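Long-range contact in pyruvate synthase subunit porC (Thermotoga maritima MSB8, PDB 2RAA), which forms the gamma chain of the heterotetrameric pyruvate synthase, which oxidises pyruvate with CoA to acetyl-CoA and CO2 while reducing ferredoxin: residues A[28-40]-A[147-159]. Sequence-based numbering, arbitrary orientation.
Sequences AGQGAKSASQMLA and GIPNTPMLGALVR. With SO4 (sulfate ion), chain B.
The carbonyl O of Gly-31, at the N-cap of helix 32-40, is gripped by three donors: Asn-150 ND2 from the facing helix at 3.2 Å, Ser-34 OG at 2.9 Å and, in the first helical turn, Ala-35 N at 3.0 Å. The amide N-H of Asn-150 points fairly straight at this oxygen (155°). The oxygen lies close to the plane of the Asn-150 amide, while ND2 is itself tilted from the Gly-31 carbonyl plane and Ser-34 OG sits above it. Asn-150 CG stands between its own backbone N and carbonyl carbon (chi1 63°), a rotation that turns ND2 across to Gly-31. A leucine here, with no N-H to give, would probably leave the Gly-31 carbonyl without its bond from helix 150-159. Gly-31, whose backbone angles themselves call for glycine, lets the Asn-150 amide come close. Beside this polar centre, Ile-148 lays CG1 and CD1 against the carbonyls of Gln-30 and Gly-29. Further along, Leu-154 fills the groove between the helices: CD1 meets the selenium of Met-38 at 3.8 Å, CD2 lies against Leu-39 CB, and CG faces Ala-35 CB. Leu-39 and Leu-157 then meet through their CD2 methyls, their side chains roughly perpendicular. The axes cross at -42°, 9.6 Å apart at closest approach. Strand 64-72 backs helix 32-40, while Ile-169 and Ile-173 of helix 166-176 flank Leu-154 and Met-38. On the glycine-rich turn after strand 19-27, a sulfate, probably from the crystallisation liquor, accepts from Gly-29 N (2.8 Å) and Gly-31 N through its O2, and from Tyr-56 OH. The polar pairing thus ties the turn that holds the sulfate here, and the helix start behind it, to helix 150-159, and apolar packing continues the join.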
# COMPACT_ATOMS: atom_id res chain seq x y z
N ALA A 28 6.27 -7.03 10.54
CA ALA A 28 6.80 -6.04 11.47
C ALA A 28 8.16 -5.49 10.99
O ALA A 28 9.14 -6.24 10.92
CB ALA A 28 6.95 -6.65 12.84
N GLY A 29 8.20 -4.19 10.67
CA GLY A 29 9.40 -3.50 10.21
C GLY A 29 9.32 -2.95 8.80
O GLY A 29 10.10 -2.05 8.42
N GLN A 30 8.37 -3.44 8.01
CA GLN A 30 8.27 -3.07 6.61
C GLN A 30 7.41 -1.81 6.36
O GLN A 30 7.30 -1.31 5.22
CB GLN A 30 7.77 -4.27 5.82
CG GLN A 30 8.75 -5.41 5.81
CD GLN A 30 8.16 -6.70 5.29
OE1 GLN A 30 6.96 -6.83 5.15
NE2 GLN A 30 9.02 -7.68 5.03
N GLY A 31 6.77 -1.31 7.41
CA GLY A 31 6.09 -0.02 7.34
C GLY A 31 4.63 0.03 6.91
O GLY A 31 4.17 1.10 6.51
N ALA A 32 3.92 -1.10 7.01
CA ALA A 32 2.50 -1.14 6.67
C ALA A 32 1.74 -0.21 7.59
O ALA A 32 0.89 0.53 7.11
CB ALA A 32 1.94 -2.59 6.73
N LYS A 33 2.10 -0.16 8.88
CA LYS A 33 1.34 0.68 9.81
C LYS A 33 1.54 2.16 9.47
O LYS A 33 0.57 2.92 9.37
CB LYS A 33 1.72 0.37 11.28
CG LYS A 33 1.16 1.37 12.36
CD LYS A 33 1.72 1.11 13.79
N SER A 34 2.78 2.58 9.25
CA SER A 34 3.03 3.98 8.91
C SER A 34 2.40 4.39 7.59
O SER A 34 1.89 5.50 7.48
CB SER A 34 4.54 4.27 8.87
OG SER A 34 5.22 3.25 8.17
N ALA A 35 2.42 3.50 6.59
CA ALA A 35 1.89 3.81 5.26
C ALA A 35 0.38 3.98 5.36
O ALA A 35 -0.21 4.91 4.78
CB ALA A 35 2.26 2.71 4.28
N SER A 36 -0.23 3.05 6.08
CA SER A 36 -1.62 3.09 6.44
C SER A 36 -1.95 4.42 7.15
O SER A 36 -2.90 5.12 6.76
CB SER A 36 -1.89 1.90 7.35
OG SER A 36 -3.21 1.95 7.81
N GLN A 37 -1.17 4.79 8.15
CA GLN A 37 -1.41 6.05 8.85
C GLN A 37 -1.39 7.21 7.91
O GLN A 37 -2.29 8.04 7.93
CB GLN A 37 -0.38 6.29 9.96
CG GLN A 37 -0.70 5.55 11.26
CD GLN A 37 -1.85 6.21 12.02
OE1 GLN A 37 -1.72 7.36 12.50
NE2 GLN A 37 -2.99 5.50 12.11
N MSE A 38 -0.37 7.25 7.07
CA MSE A 38 -0.13 8.37 6.16
C MSE A 38 -1.24 8.57 5.15
O MSE A 38 -1.62 9.69 4.81
CB MSE A 38 1.19 8.09 5.42
CG MSE A 38 1.89 9.33 4.93
SE MSE A 38 3.54 8.95 3.99
CE MSE A 38 4.21 7.29 4.83
N LEU A 39 -1.78 7.45 4.69
CA LEU A 39 -2.85 7.50 3.75
C LEU A 39 -4.03 8.12 4.49
O LEU A 39 -4.60 9.10 4.04
CB LEU A 39 -3.16 6.09 3.28
CG LEU A 39 -4.40 5.98 2.43
CD1 LEU A 39 -4.29 6.93 1.23
CD2 LEU A 39 -4.56 4.53 2.02
N ALA A 40 -4.34 7.56 5.66
CA ALA A 40 -5.42 8.07 6.51
C ALA A 40 -5.20 9.57 6.75
O ALA A 40 -6.09 10.40 6.51
CB ALA A 40 -5.48 7.27 7.86
N GLY A 147 15.62 -0.37 1.65
CA GLY A 147 14.71 -1.31 1.02
C GLY A 147 13.35 -1.41 1.65
O GLY A 147 12.66 -2.41 1.43
N ILE A 148 12.95 -0.40 2.41
CA ILE A 148 11.59 -0.32 2.98
C ILE A 148 10.60 0.12 1.88
O ILE A 148 10.70 1.24 1.38
CB ILE A 148 11.60 0.58 4.29
CG1 ILE A 148 10.26 0.55 5.01
CG2 ILE A 148 12.03 1.99 3.99
CD1 ILE A 148 10.41 0.91 6.50
N PRO A 149 9.65 -0.76 1.50
CA PRO A 149 8.84 -0.54 0.29
C PRO A 149 7.55 0.25 0.42
O PRO A 149 6.82 0.38 -0.55
CB PRO A 149 8.41 -1.95 -0.08
CG PRO A 149 8.24 -2.63 1.24
CD PRO A 149 9.27 -2.02 2.16
N ASN A 150 7.31 0.78 1.60
CA ASN A 150 6.03 1.33 1.93
C ASN A 150 5.66 2.58 1.16
O ASN A 150 4.52 2.68 0.75
CB ASN A 150 5.86 1.46 3.46
CG ASN A 150 6.86 2.42 4.12
OD1 ASN A 150 7.91 2.74 3.56
ND2 ASN A 150 6.51 2.88 5.33
N THR A 151 6.60 3.50 0.88
CA THR A 151 6.26 4.74 0.18
C THR A 151 5.95 4.51 -1.30
O THR A 151 4.95 5.03 -1.81
CB THR A 151 7.28 5.84 0.38
OG1 THR A 151 7.38 6.13 1.78
CG2 THR A 151 6.85 7.16 -0.34
N PRO A 152 6.79 3.75 -2.00
CA PRO A 152 6.35 3.42 -3.36
C PRO A 152 5.05 2.63 -3.40
O PRO A 152 4.26 2.79 -4.34
CB PRO A 152 7.52 2.60 -3.91
CG PRO A 152 8.72 3.03 -3.10
CD PRO A 152 8.13 3.20 -1.71
N MSE A 153 4.79 1.78 -2.42
CA MSE A 153 3.52 1.04 -2.41
C MSE A 153 2.35 2.02 -2.23
O MSE A 153 1.28 1.89 -2.85
CB MSE A 153 3.51 -0.04 -1.36
CG MSE A 153 4.43 -1.20 -1.67
SE MSE A 153 3.98 -2.17 -3.26
CE MSE A 153 2.55 -3.35 -2.50
N LEU A 154 2.55 3.03 -1.40
CA LEU A 154 1.53 4.07 -1.30
C LEU A 154 1.28 4.74 -2.62
O LEU A 154 0.14 4.99 -2.99
CB LEU A 154 1.96 5.15 -0.33
CG LEU A 154 1.26 5.17 1.00
CD1 LEU A 154 1.89 6.29 1.76
CD2 LEU A 154 -0.20 5.43 0.71
N GLY A 155 2.34 5.13 -3.31
CA GLY A 155 2.18 5.77 -4.61
C GLY A 155 1.48 4.88 -5.61
O GLY A 155 0.56 5.29 -6.32
N ALA A 156 1.92 3.64 -5.69
CA ALA A 156 1.20 2.61 -6.47
C ALA A 156 -0.27 2.55 -6.12
O ALA A 156 -1.11 2.51 -6.99
CB ALA A 156 1.81 1.26 -6.27
N LEU A 157 -0.57 2.57 -4.83
CA LEU A 157 -1.96 2.52 -4.36
C LEU A 157 -2.81 3.66 -4.85
O LEU A 157 -3.97 3.48 -5.26
CB LEU A 157 -1.97 2.57 -2.83
CG LEU A 157 -3.30 2.31 -2.11
CD1 LEU A 157 -3.96 0.97 -2.51
CD2 LEU A 157 -2.97 2.39 -0.66
N VAL A 158 -2.25 4.86 -4.73
CA VAL A 158 -2.92 6.06 -5.15
C VAL A 158 -3.16 5.98 -6.64
O VAL A 158 -4.24 6.29 -7.11
CB VAL A 158 -2.09 7.28 -4.78
CG1 VAL A 158 -2.53 8.51 -5.62
CG2 VAL A 158 -2.20 7.50 -3.28
N ARG A 159 -2.15 5.54 -7.37
CA ARG A 159 -2.28 5.35 -8.80
C ARG A 159 -3.40 4.36 -9.17
O ARG A 159 -4.29 4.73 -9.94
CB ARG A 159 -0.95 4.95 -9.39
CG ARG A 159 -0.94 4.63 -10.88
CD ARG A 159 -1.02 5.87 -11.75
NE ARG A 159 -1.10 5.47 -13.15
CZ ARG A 159 -0.07 5.21 -13.95
NH1 ARG A 159 1.19 5.32 -13.54
NH2 ARG A 159 -0.30 4.84 -15.19
S SO4 B . 5.18 -1.72 10.78
O1 SO4 B . 4.29 -2.49 9.94
O2 SO4 B . 6.54 -2.01 10.30
O3 SO4 B . 5.00 -0.28 10.59
O4 SO4 B . 4.91 -2.15 12.14